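Local coordinates for P91 (PDB 4ZI5), which hydrolyses phosphotriesters as a promiscuous activity and belongs to the dienelactone hydrolase family of alpha/beta hydrolases, at residues G40-V45 and G69-A74; E139-G144 and I168-L173; A178-V183 and A210-T215; V19-G24 and Q108-A113. All coordinates share one frame; numbering follows the deposited sequence. Where two conformers were deposited one is given.

Contact 1 of 4, residues G40-V45 and G69-A74; sequences GPRPGV and GFAALA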
loop_
_atom_site.group_PDB
_atom_site.type_symbol
_atom_site.label_atom_id
_atom_site.label_comp_id
_atom_site.label_asym_id
_atom_site.label_seq_id
_atom_site.Cartn_x
_atom_site.Cartn_y
_atom_site.Cartn_z
ATOM N N GLY A 40 11.117 -19.468 -22.858
ATOM C CA GLY A 40 10.460 -20.430 -21.975
ATOM C C GLY A 40 9.251 -19.886 -21.218
ATOM O O GLY A 40 8.944 -18.682 -21.301
ATOM N N PRO A 41 8.561 -20.764 -20.471
ATOM C CA PRO A 41 7.330 -20.359 -19.810
ATOM C C PRO A 41 7.602 -19.313 -18.740
ATOM O O PRO A 41 8.709 -19.251 -18.198
ATOM C CB PRO A 41 6.798 -21.663 -19.198
ATOM C CG PRO A 41 7.510 -22.760 -19.928
ATOM C CD PRO A 41 8.866 -22.181 -20.188
ATOM N N ARG A 42 6.633 -18.439 -18.513
ATOM C CA ARG A 42 6.799 -17.352 -17.541
ATOM C C ARG A 42 5.449 -17.003 -16.978
ATOM O O ARG A 42 4.427 -17.350 -17.578
ATOM C CB ARG A 42 7.446 -16.129 -18.202
ATOM C CG ARG A 42 6.540 -15.406 -19.187
ATOM C CD ARG A 42 7.290 -14.737 -20.325
ATOM N NE ARG A 42 7.874 -15.712 -21.245
ATOM C CZ ARG A 42 8.601 -15.420 -22.329
ATOM N NH1 ARG A 42 8.856 -14.169 -22.653
ATOM N NH2 ARG A 42 9.064 -16.412 -23.086
ATOM N N PRO A 43 5.411 -16.301 -15.834
ATOM C CA PRO A 43 4.089 -15.962 -15.344
ATOM C C PRO A 43 3.268 -15.111 -16.325
ATOM O O PRO A 43 3.814 -14.240 -17.010
ATOM C CB PRO A 43 4.364 -15.203 -14.050
ATOM C CG PRO A 43 5.728 -15.643 -13.632
ATOM C CD PRO A 43 6.484 -15.873 -14.911
ATOM N N GLY A 44 1.963 -15.393 -16.358
ATOM C CA GLY A 44 1.001 -14.729 -17.240
ATOM C C GLY A 44 0.075 -13.785 -16.482
ATOM O O GLY A 44 -0.321 -14.070 -15.341
ATOM N N VAL A 45 -0.246 -12.644 -17.096
ATOM C CA VAL A 45 -1.160 -11.668 -16.510
ATOM C C VAL A 45 -2.221 -11.272 -17.536
ATOM O O VAL A 45 -1.883 -10.862 -18.673
ATOM C CB VAL A 45 -0.432 -10.385 -16.037
ATOM C CG1 VAL A 45 -1.393 -9.433 -15.318
ATOM C CG2 VAL A 45 0.716 -10.744 -15.083
ATOM N N GLY A 69 9.051 -8.974 -17.367
ATOM C CA GLY A 69 9.306 -10.404 -17.485
ATOM C C GLY A 69 8.050 -11.286 -17.536
ATOM O O GLY A 69 8.160 -12.498 -17.473
ATOM N N PHE A 70 6.863 -10.689 -17.658
ATOM C CA PHE A 70 5.620 -11.451 -17.716
ATOM C C PHE A 70 5.140 -11.625 -19.163
ATOM O O PHE A 70 5.610 -10.969 -20.083
ATOM C CB PHE A 70 4.552 -10.757 -16.870
ATOM C CG PHE A 70 4.982 -10.555 -15.440
ATOM C CD1 PHE A 70 5.210 -11.642 -14.632
ATOM C CD2 PHE A 70 5.243 -9.296 -14.955
ATOM C CE1 PHE A 70 5.660 -11.478 -13.310
ATOM C CE2 PHE A 70 5.670 -9.117 -13.656
ATOM C CZ PHE A 70 5.896 -10.207 -12.840
ATOM N N ALA A 71 4.216 -12.535 -19.343
ATOM C CA ALA A 71 3.475 -12.663 -20.587
ATOM C C ALA A 71 2.094 -12.091 -20.306
ATOM O O ALA A 71 1.432 -12.538 -19.372
ATOM C CB ALA A 71 3.390 -14.118 -20.970
ATOM N N ALA A 72 1.654 -11.103 -21.074
ATOM C CA ALA A 72 0.458 -10.332 -20.687
ATOM C C ALA A 72 -0.550 -10.252 -21.817
ATOM O O ALA A 72 -0.179 -9.891 -22.919
ATOM C CB ALA A 72 0.844 -8.917 -20.263
ATOM N N LEU A 73 -1.801 -10.589 -21.532
ATOM C CA LEU A 73 -2.876 -10.454 -22.501
ATOM C C LEU A 73 -3.806 -9.312 -22.147
ATOM O O LEU A 73 -4.494 -9.358 -21.133
ATOM C CB LEU A 73 -3.720 -11.724 -22.566
ATOM C CG LEU A 73 -4.858 -11.680 -23.594
ATOM C CD1 LEU A 73 -4.318 -11.791 -25.021
ATOM C CD2 LEU A 73 -5.844 -12.792 -23.335
ATOM N N ALA A 74 -3.817 -8.305 -23.000
ATOM C CA ALA A 74 -4.809 -7.232 -22.929
ATOM C C ALA A 74 -6.112 -7.778 -23.488
ATOM O O ALA A 74 -6.183 -8.141 -24.674
ATOM C CB ALA A 74 -4.318 -6.022 -23.685
HETATM O O HOH W 1 8.026 -11.649 -21.332
#
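Ala71 O is gripped twice from the neighbouring strand: Val45 N donates a hydrogen bond to it at 2.8 Å, and Gly44 CA, 3.1 Å from the same oxygen, adds a CA-H...O contact. With Ala71 N to Pro43 O at 2.9 Å and Leu73 N to Val45 O, this makes a parallel pairing that completes the beta-alpha-beta unit running from strand 42-48 through helix 56-67 to strand 71-74. Where the pairing begins, at Pro43 and Phe70, the side chains join in. Pro43 CB reaches the rim of the Phe70 ring near its plane, 3.7 Å from CD1. The ring stands there because its CG lies beside the backbone N (chi1 -56°), and Leu65 of the connecting helix also packs on Phe70. Arg42 comes from the other strand with its chain bent twice. Its CG packs on Ala71 CB at 3.8 Å, while the guanidinium turns back so that NE and NH2 both bond side-on to Gly40 O, NE at 3.2 Å. Arg42 NH1 donates to a water 3.0 Å away, in the guanidinium plane, and that water donates to Phe70 O, so the arginine also spans the strands. The guanidinium N-H groups are thus met by the carbonyls of Gly40 and Asp35 and by the water, which probably stabilises the buried charge.

Contact 2 of 4, residues E139-G144 and I168-L173; sequences ELARTG and IQSSVL
The guanidinium of Arg142, whose aliphatic chain runs beside Ile168, receives Glu139 OE2 at its edge and within its plane. NH1 and OE2 are 2.9 Å apart in this salt bridge, although the N-H...O angle of 136° is bent. NH2 turns to Glu194 in a second salt bridge. In this alpha/beta hydrolase fold the C-terminal end of helix 132-142 packs on the loop entering strand 171-177, and there the side-chain packing is mainly aliphatic. Arg142 CG lies 4.2 Å from Ile168 CD1, the two side chains pointing the same way, while Ala141 CB meets Ile168 CG1 at 4.1 Å. Ile168 CG1 is placed for this by a chi1 of -68°, which sets it beside the backbone N. A polar atom, Ser170 OG, lies beside the Ala141 methyl, 3.9 Å from CB. The helix closes with a Schellman motif at Gly144, whose N bonds Ala141 O. Ala141 O also accepts a hydrogen bond from a water 2.8 Å away, this water accepts one from Gln169 N, and Ile168 CA adds a CA-H...O contact to the same carbonyl. Glu139 lies among Arg142, Arg100 and Arg104, which probably offsets part of the like charge gathered there.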
loop_
_atom_site.group_PDB
_atom_site.type_symbol
_atom_site.label_atom_id
_atom_site.label_comp_id
_atom_site.label_asym_id
_atom_site.label_seq_id
_atom_site.Cartn_x
_atom_site.Cartn_y
_atom_site.Cartn_z
ATOM N N GLU A 139 -14.763 -10.197 -9.855
ATOM C CA GLU A 139 -15.761 -11.178 -10.326
ATOM C C GLU A 139 -15.107 -12.500 -10.708
ATOM O O GLU A 139 -15.551 -13.583 -10.289
ATOM C CB GLU A 139 -16.583 -10.624 -11.513
ATOM C CG GLU A 139 -17.458 -9.422 -11.168
ATOM C CD GLU A 139 -18.397 -9.739 -10.047
ATOM O OE1 GLU A 139 -19.299 -10.554 -10.294
ATOM O OE2 GLU A 139 -18.239 -9.189 -8.914
ATOM N N LEU A 140 -14.038 -12.423 -11.487
ATOM C CA LEU A 140 -13.329 -13.626 -11.917
ATOM C C LEU A 140 -12.730 -14.396 -10.746
ATOM O O LEU A 140 -12.865 -15.636 -10.681
ATOM C CB LEU A 140 -12.252 -13.287 -12.941
ATOM C CG LEU A 140 -11.421 -14.440 -13.517
ATOM C CD1 LEU A 140 -12.249 -15.489 -14.249
ATOM C CD2 LEU A 140 -10.380 -13.839 -14.440
ATOM N N ALA A 141 -12.099 -13.683 -9.813
ATOM C CA ALA A 141 -11.574 -14.345 -8.612
ATOM C C ALA A 141 -12.674 -15.030 -7.809
ATOM O O ALA A 141 -12.453 -16.118 -7.280
ATOM C CB ALA A 141 -10.807 -13.358 -7.733
ATOM N N ARG A 142 -13.859 -14.416 -7.739
ATOM C CA ARG A 142 -14.993 -15.012 -7.017
ATOM C C ARG A 142 -15.552 -16.318 -7.618
ATOM O O ARG A 142 -16.262 -17.033 -6.921
ATOM C CB ARG A 142 -16.140 -14.004 -6.877
ATOM C CG ARG A 142 -15.830 -12.914 -5.851
ATOM C CD ARG A 142 -16.765 -11.733 -6.056
ATOM N NE ARG A 142 -16.730 -10.816 -4.916
ATOM C CZ ARG A 142 -17.184 -9.563 -4.924
ATOM N NH1 ARG A 142 -17.685 -9.014 -6.043
ATOM N NH2 ARG A 142 -17.100 -8.845 -3.800
ATOM N N THR A 143 -15.206 -16.636 -8.874
ATOM C CA THR A 143 -15.527 -17.944 -9.462
ATOM C C THR A 143 -14.644 -19.062 -8.930
ATOM O O THR A 143 -14.918 -20.226 -9.217
ATOM C CB THR A 143 -15.427 -17.949 -11.006
ATOM O OG1 THR A 143 -14.063 -17.781 -11.406
ATOM C CG2 THR A 143 -16.276 -16.885 -11.631
ATOM N N GLY A 144 -13.583 -18.735 -8.197
ATOM C CA GLY A 144 -12.596 -19.699 -7.740
ATOM C C GLY A 144 -11.524 -19.960 -8.760
ATOM O O GLY A 144 -10.812 -20.940 -8.648
ATOM N N ILE A 168 -12.536 -17.174 -3.390
ATOM C CA ILE A 168 -11.335 -16.522 -3.899
ATOM C C ILE A 168 -10.100 -17.306 -3.484
ATOM O O ILE A 168 -9.905 -17.561 -2.291
ATOM C CB ILE A 168 -11.201 -15.071 -3.392
ATOM C CG1 ILE A 168 -12.302 -14.225 -4.019
ATOM C CG2 ILE A 168 -9.844 -14.489 -3.776
ATOM C CD1 ILE A 168 -12.511 -12.879 -3.336
ATOM N N GLN A 169 -9.274 -17.720 -4.447
ATOM C CA GLN A 169 -7.998 -18.387 -4.102
ATOM C C GLN A 169 -6.774 -17.467 -4.317
ATOM O O GLN A 169 -5.689 -17.815 -3.885
ATOM C CB GLN A 169 -7.836 -19.797 -4.710
ATOM C CG GLN A 169 -7.812 -19.975 -6.203
ATOM C CD GLN A 169 -7.737 -21.458 -6.602
ATOM O OE1 GLN A 169 -6.650 -22.006 -6.861
ATOM N NE2 GLN A 169 -8.892 -22.108 -6.662
ATOM N N SER A 170 -6.956 -16.286 -4.910
ATOM C CA SER A 170 -5.843 -15.401 -5.188
ATOM C C SER A 170 -5.574 -14.474 -4.030
ATOM O O SER A 170 -6.466 -14.166 -3.237
ATOM C CB SER A 170 -6.162 -14.514 -6.398
ATOM O OG SER A 170 -7.276 -13.649 -6.163
ATOM N N SER A 171 -4.335 -13.996 -3.961
ATOM C CA SER A 171 -4.029 -12.769 -3.226
ATOM C C SER A 171 -4.825 -11.646 -3.871
ATOM O O SER A 171 -5.134 -11.691 -5.084
ATOM C CB SER A 171 -2.549 -12.442 -3.338
ATOM O OG SER A 171 -2.150 -11.470 -2.396
ATOM N N VAL A 172 -5.172 -10.640 -3.077
ATOM C CA VAL A 172 -5.945 -9.482 -3.577
ATOM C C VAL A 172 -5.238 -8.201 -3.121
ATOM O O VAL A 172 -5.014 -8.008 -1.941
ATOM C CB VAL A 172 -7.409 -9.497 -3.076
ATOM C CG1 VAL A 172 -8.153 -8.299 -3.600
ATOM C CG2 VAL A 172 -8.140 -10.755 -3.526
ATOM N N LEU A 173 -4.924 -7.328 -4.085
ATOM C CA LEU A 173 -4.501 -5.956 -3.803
ATOM C C LEU A 173 -5.462 -4.990 -4.507
ATOM O O LEU A 173 -5.624 -5.030 -5.737
ATOM C CB LEU A 173 -3.060 -5.732 -4.283
ATOM C CG LEU A 173 -2.543 -4.279 -4.324
ATOM C CD1 LEU A 173 -2.522 -3.614 -2.966
ATOM C CD2 LEU A 173 -1.152 -4.214 -4.920
HETATM O O HOH W 2 -9.816 -17.092 -7.128
#

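Contact 3 of 4, residues A178-V183 and A210-T215; sequences ADDPLV and AVHSFT
Asp180 and His212 meet where the alpha/beta hydrolase fold usually carries the acid and the histidine of its catalytic triad, in the loops that follow strands 171-177 and 202-207. The histidine side chain also touches Cys131, on a sequence that fits a nucleophile elbow, so the arrangement is consistent with the Cys-His-Asp triad of dienelactone hydrolases.

Among the polar contacts, His212 ND1 donates to Asp180 OD2 at 2.7 Å, close to straight at 161°. The oxygen is met on its syn side and lies near the ring plane, yet carboxylate and ring planes stand 65° apart. The aspartate reaches over with its CG extended away from its own backbone N (chi1 -179°). Its other oxygen, OD1, takes Leu182 N at 2.9 Å from above the carboxylate plane; this Asx turn, set in the type I beta turn from Asp180 to Val183, fixes the rotation of the group that holds the histidine. A backbone bond from Asp179 N to Ala210 O (3.0 Å) ties the two loops together next to the Asp180-His212 pair, and Asp179 OD1 itself forms a salt bridge with Arg196 of the second subunit.

Packing supplies the remainder. Val211 CG1 lies 3.6 Å from Asp179 O, and Pro181 CD rests loosely against Val211 CB. His154 meets the imidazole edge-to-face. The Leu182 side chain crosses that of His212 at about a right angle and sets CD1 over one ring face in a CH-pi contact, 4.0 Å from the centroid of the His212 ring and displaced toward its rim.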
loop_
_atom_site.group_PDB
_atom_site.type_symbol
_atom_site.label_atom_id
_atom_site.label_comp_id
_atom_site.label_asym_id
_atom_site.label_seq_id
_atom_site.Cartn_x
_atom_site.Cartn_y
_atom_site.Cartn_z
ATOM N N ALA A 178 -8.543 7.617 -2.954
ATOM C CA ALA A 178 -9.212 7.898 -1.685
ATOM C C ALA A 178 -10.349 8.895 -1.804
ATOM O O ALA A 178 -11.214 8.917 -0.937
ATOM C CB ALA A 178 -8.235 8.394 -0.658
ATOM N N ASP A 179 -10.323 9.725 -2.848
ATOM C CA ASP A 179 -11.384 10.717 -3.082
ATOM C C ASP A 179 -12.308 10.352 -4.245
ATOM O O ASP A 179 -13.082 11.187 -4.694
ATOM C CB ASP A 179 -10.745 12.078 -3.344
ATOM C CG ASP A 179 -9.897 12.568 -2.165
ATOM O OD1 ASP A 179 -10.080 12.121 -1.031
ATOM O OD2 ASP A 179 -9.059 13.422 -2.387
ATOM N N ASP A 180 -12.241 9.111 -4.726
ATOM C CA ASP A 180 -13.013 8.661 -5.876
ATOM C C ASP A 180 -14.518 8.719 -5.523
ATOM O O ASP A 180 -14.971 7.991 -4.648
ATOM C CB ASP A 180 -12.573 7.216 -6.236
ATOM C CG ASP A 180 -13.279 6.637 -7.441
ATOM O OD1 ASP A 180 -14.272 7.214 -7.930
ATOM O OD2 ASP A 180 -12.837 5.553 -7.911
ATOM N N PRO A 181 -15.287 9.583 -6.216
ATOM C CA PRO A 181 -16.701 9.734 -5.874
ATOM C C PRO A 181 -17.598 8.643 -6.455
ATOM O O PRO A 181 -18.781 8.623 -6.148
ATOM C CB PRO A 181 -17.068 11.068 -6.518
ATOM C CG PRO A 181 -16.215 11.120 -7.761
ATOM C CD PRO A 181 -14.911 10.421 -7.373
ATOM N N LEU A 182 -17.058 7.782 -7.311
ATOM C CA LEU A 182 -17.858 6.768 -7.974
ATOM C C LEU A 182 -17.910 5.457 -7.183
ATOM O O LEU A 182 -18.650 4.570 -7.545
ATOM C CB LEU A 182 -17.303 6.514 -9.379
ATOM C CG LEU A 182 -17.228 7.757 -10.272
ATOM C CD1 LEU A 182 -16.716 7.366 -11.654
ATOM C CD2 LEU A 182 -18.583 8.451 -10.386
ATOM N N VAL A 183 -17.144 5.349 -6.098
ATOM C CA VAL A 183 -17.118 4.146 -5.266
ATOM C C VAL A 183 -17.489 4.534 -3.844
ATOM O O VAL A 183 -16.806 5.343 -3.232
ATOM C CB VAL A 183 -15.720 3.535 -5.259
ATOM C CG1 VAL A 183 -15.689 2.264 -4.416
ATOM C CG2 VAL A 183 -15.260 3.246 -6.668
ATOM N N ALA A 210 -6.392 11.173 -5.030
ATOM C CA ALA A 210 -6.687 10.502 -6.269
ATOM C C ALA A 210 -8.194 10.203 -6.363
ATOM O O ALA A 210 -8.850 9.804 -5.403
ATOM C CB ALA A 210 -5.863 9.209 -6.366
ATOM N N VAL A 211 -8.715 10.333 -7.568
ATOM C CA VAL A 211 -10.115 10.057 -7.859
ATOM C C VAL A 211 -10.155 8.871 -8.838
ATOM O O VAL A 211 -9.225 8.054 -8.868
ATOM C CB VAL A 211 -10.842 11.331 -8.382
ATOM C CG1 VAL A 211 -10.849 12.397 -7.306
ATOM C CG2 VAL A 211 -10.202 11.849 -9.670
ATOM N N HIS A 212 -11.242 8.722 -9.599
ATOM C CA HIS A 212 -11.358 7.596 -10.508
ATOM C C HIS A 212 -10.404 7.776 -11.688
ATOM O O HIS A 212 -10.032 8.921 -12.053
ATOM C CB HIS A 212 -12.810 7.447 -10.997
ATOM C CG HIS A 212 -13.187 6.057 -11.382
ATOM N ND1 HIS A 212 -13.481 5.083 -10.453
ATOM C CD2 HIS A 212 -13.370 5.481 -12.597
ATOM C CE1 HIS A 212 -13.833 3.971 -11.075
ATOM N NE2 HIS A 212 -13.759 4.184 -12.374
ATOM N N SER A 213 -10.056 6.653 -12.309
ATOM C CA SER A 213 -9.187 6.634 -13.491
ATOM C C SER A 213 -7.841 7.322 -13.266
ATOM O O SER A 213 -7.240 7.875 -14.199
ATOM C CB SER A 213 -9.908 7.249 -14.709
ATOM O OG SER A 213 -11.055 6.489 -15.041
ATOM N N PHE A 214 -7.332 7.235 -12.030
ATOM C CA PHE A 214 -6.091 7.916 -11.689
ATOM C C PHE A 214 -4.865 7.418 -12.487
ATOM O O PHE A 214 -3.856 8.105 -12.519
ATOM C CB PHE A 214 -5.814 7.888 -10.179
ATOM C CG PHE A 214 -5.634 6.509 -9.589
ATOM C CD1 PHE A 214 -4.440 5.807 -9.738
ATOM C CD2 PHE A 214 -6.647 5.940 -8.800
ATOM C CE1 PHE A 214 -4.275 4.546 -9.167
ATOM C CE2 PHE A 214 -6.488 4.694 -8.208
ATOM C CZ PHE A 214 -5.297 3.984 -8.398
ATOM N N THR A 215 -4.950 6.235 -13.098
ATOM C CA THR A 215 -3.827 5.682 -13.848
ATOM C C THR A 215 -3.748 6.159 -15.284
ATOM O O THR A 215 -2.773 5.876 -15.942
ATOM C CB THR A 215 -3.873 4.138 -13.933
ATOM O OG1 THR A 215 -5.047 3.744 -14.645
ATOM C CG2 THR A 215 -3.856 3.494 -12.573
#

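Contact 4 of 4, residues V19-G24 and Q108-A113; sequences VDYTDG and QAALDA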
loop_
_atom_site.group_PDB
_atom_site.type_symbol
_atom_site.label_atom_id
_atom_site.label_comp_id
_atom_site.label_asym_id
_atom_site.label_seq_id
_atom_site.Cartn_x
_atom_site.Cartn_y
_atom_site.Cartn_z
ATOM N N VAL A 19 -4.591 -12.133 -30.482
ATOM C CA VAL A 19 -5.081 -13.452 -30.100
ATOM C C VAL A 19 -6.597 -13.471 -30.245
ATOM O O VAL A 19 -7.293 -12.763 -29.530
ATOM C CB VAL A 19 -4.683 -13.808 -28.642
ATOM C CG1 VAL A 19 -5.273 -15.138 -28.198
ATOM C CG2 VAL A 19 -3.156 -13.849 -28.518
ATOM N N ASP A 20 -7.083 -14.323 -31.155
ATOM C CA ASP A 20 -8.508 -14.578 -31.344
ATOM C C ASP A 20 -8.991 -15.598 -30.330
ATOM O O ASP A 20 -8.356 -16.619 -30.134
ATOM C CB ASP A 20 -8.762 -15.140 -32.757
ATOM C CG ASP A 20 -8.458 -14.138 -33.836
ATOM O OD1 ASP A 20 -9.041 -13.036 -33.803
ATOM O OD2 ASP A 20 -7.625 -14.445 -34.722
ATOM N N TYR A 21 -10.097 -15.311 -29.657
ATOM C CA TYR A 21 -10.731 -16.285 -28.787
ATOM C C TYR A 21 -12.227 -16.030 -28.759
ATOM O O TYR A 21 -12.686 -15.003 -29.255
ATOM C CB TYR A 21 -10.090 -16.266 -27.377
ATOM C CG TYR A 21 -10.198 -14.963 -26.579
ATOM C CD1 TYR A 21 -9.336 -13.906 -26.792
ATOM C CD2 TYR A 21 -11.156 -14.825 -25.580
ATOM C CE1 TYR A 21 -9.434 -12.726 -26.049
ATOM C CE2 TYR A 21 -11.262 -13.668 -24.846
ATOM C CZ TYR A 21 -10.399 -12.616 -25.070
ATOM O OH TYR A 21 -10.492 -11.487 -24.296
ATOM N N THR A 22 -12.995 -16.965 -28.200
ATOM C CA THR A 22 -14.453 -16.861 -28.202
ATOM C C THR A 22 -15.045 -17.061 -26.808
ATOM O O THR A 22 -14.471 -17.731 -25.955
ATOM C CB THR A 22 -15.074 -17.916 -29.119
ATOM O OG1 THR A 22 -14.657 -19.199 -28.651
ATOM C CG2 THR A 22 -14.634 -17.763 -30.548
ATOM N N ASP A 23 -16.190 -16.447 -26.592
ATOM C CA ASP A 23 -17.033 -16.732 -25.453
ATOM C C ASP A 23 -18.414 -16.994 -26.049
ATOM O O ASP A 23 -19.109 -16.059 -26.413
ATOM C CB ASP A 23 -17.081 -15.569 -24.480
ATOM C CG ASP A 23 -18.119 -15.765 -23.383
ATOM O OD1 ASP A 23 -18.482 -16.935 -23.111
ATOM O OD2 ASP A 23 -18.559 -14.751 -22.784
ATOM N N GLY A 24 -18.769 -18.266 -26.200
ATOM C CA GLY A 24 -20.018 -18.631 -26.905
ATOM C C GLY A 24 -20.009 -18.077 -28.324
ATOM O O GLY A 24 -19.071 -18.320 -29.079
ATOM N N GLN A 108 -13.417 -15.226 -17.818
ATOM C CA GLN A 108 -12.778 -16.538 -17.909
ATOM C C GLN A 108 -12.239 -16.851 -19.322
ATOM O O GLN A 108 -11.161 -17.459 -19.463
ATOM C CB GLN A 108 -13.730 -17.628 -17.449
ATOM C CG GLN A 108 -13.117 -19.027 -17.421
ATOM C CD GLN A 108 -12.022 -19.180 -16.402
ATOM O OE1 GLN A 108 -12.199 -18.828 -15.229
ATOM N NE2 GLN A 108 -10.878 -19.720 -16.821
ATOM N N ALA A 109 -12.964 -16.414 -20.358
ATOM C CA ALA A 109 -12.518 -16.628 -21.740
ATOM C C ALA A 109 -11.170 -15.940 -21.982
ATOM O O ALA A 109 -10.291 -16.534 -22.612
ATOM C CB ALA A 109 -13.557 -16.166 -22.757
ATOM N N ALA A 110 -10.981 -14.741 -21.407
ATOM C CA ALA A 110 -9.684 -14.032 -21.512
ATOM C C ALA A 110 -8.591 -14.804 -20.772
ATOM O O ALA A 110 -7.488 -14.968 -21.291
ATOM C CB ALA A 110 -9.800 -12.601 -20.986
ATOM N N LEU A 111 -8.904 -15.293 -19.572
ATOM C CA LEU A 111 -7.947 -16.096 -18.822
ATOM C C LEU A 111 -7.562 -17.384 -19.568
ATOM O O LEU A 111 -6.374 -17.720 -19.653
ATOM C CB LEU A 111 -8.477 -16.429 -17.429
ATOM C CG LEU A 111 -7.566 -17.251 -16.530
ATOM C CD1 LEU A 111 -6.182 -16.641 -16.385
ATOM C CD2 LEU A 111 -8.254 -17.416 -15.184
ATOM N N ASP A 112 -8.549 -18.055 -20.163
ATOM C CA ASP A 112 -8.262 -19.215 -21.029
ATOM C C ASP A 112 -7.386 -18.850 -22.251
ATOM O O ASP A 112 -6.485 -19.597 -22.595
ATOM C CB ASP A 112 -9.564 -19.889 -21.480
ATOM C CG ASP A 112 -10.313 -20.549 -20.327
ATOM O OD1 ASP A 112 -9.725 -20.813 -19.266
ATOM O OD2 ASP A 112 -11.497 -20.842 -20.475
ATOM N N ALA A 113 -7.636 -17.709 -22.877
ATOM C CA ALA A 113 -6.816 -17.266 -23.994
ATOM C C ALA A 113 -5.357 -16.972 -23.580
ATOM O O ALA A 113 -4.421 -17.302 -24.288
ATOM C CB ALA A 113 -7.425 -16.032 -24.630
#
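Strand 19-23, with Tyr21 at its middle, passes the helical turns of Ala109 and Ala113 at an axis separation of 8.2 Å, the N-to-C directions 145° apart. This is helix-on-sheet packing in an alpha/beta hydrolase fold: helix 100-115 lies against the edge of the sheet, where strand 15-23 pairs with strand 26-34. The CA atoms come nearest at two places, Asp23 CA to Ala109 CA (5.8 Å) and Tyr21 CA to Ala113 CA, one helical turn apart. No hydrogen bond crosses the interface.

Small methyl groups on the helix let a large ring in. Ala113 CB sits over one face of Tyr21, 3.8 Å from the ring centroid, in a CH-pi contact shifted toward the CG and CD1 rim. A chi1 of 62° tucks the ring between the backbone N and the carbonyl carbon of its own residue, and so lays it across the helix, from Ala113 toward Ala110. On that course Tyr21 CD2 comes within 3.5 Å of Ala109 O and within 3.9 Å of Ala109 CB. Before and after Tyr21 on the strand, Val19 CG1 touches Ala113 CB and Asp23 CB touches Ala109 CB, while the carboxylate of Asp23 pairs with Arg106 one helical turn before Ala110. At the far end of the ring the Tyr21 hydroxyl, which is hydrogen-bonded to Asp76 N, rests with OH 3.6 Å from Ala110 CB.

Contacts 1, 2 and 4 all reach the same mixed sheet, whereas contact 3 joins two loops beyond strands 171-177 and 202-207. Contacts 1 and 4 meet directly through Leu73, which packs on Ala110 and Ala113, and their centres lie 16 Å apart; contact 1 falls within the chain between the two segments of contact 4. Helix 100-115 also links contact 4 to contact 2, since Leu140 packs on Gln108 and Leu111. Contacts 2 and 3 follow later in sequence, centres 22 Å apart. Contact 3, the likely catalytic Asp-His pair, stands about 28 and 30 Å, centre to centre, from contacts 1 and 4; its loops spring from the same sheet, on the opposite side of the chain's centre.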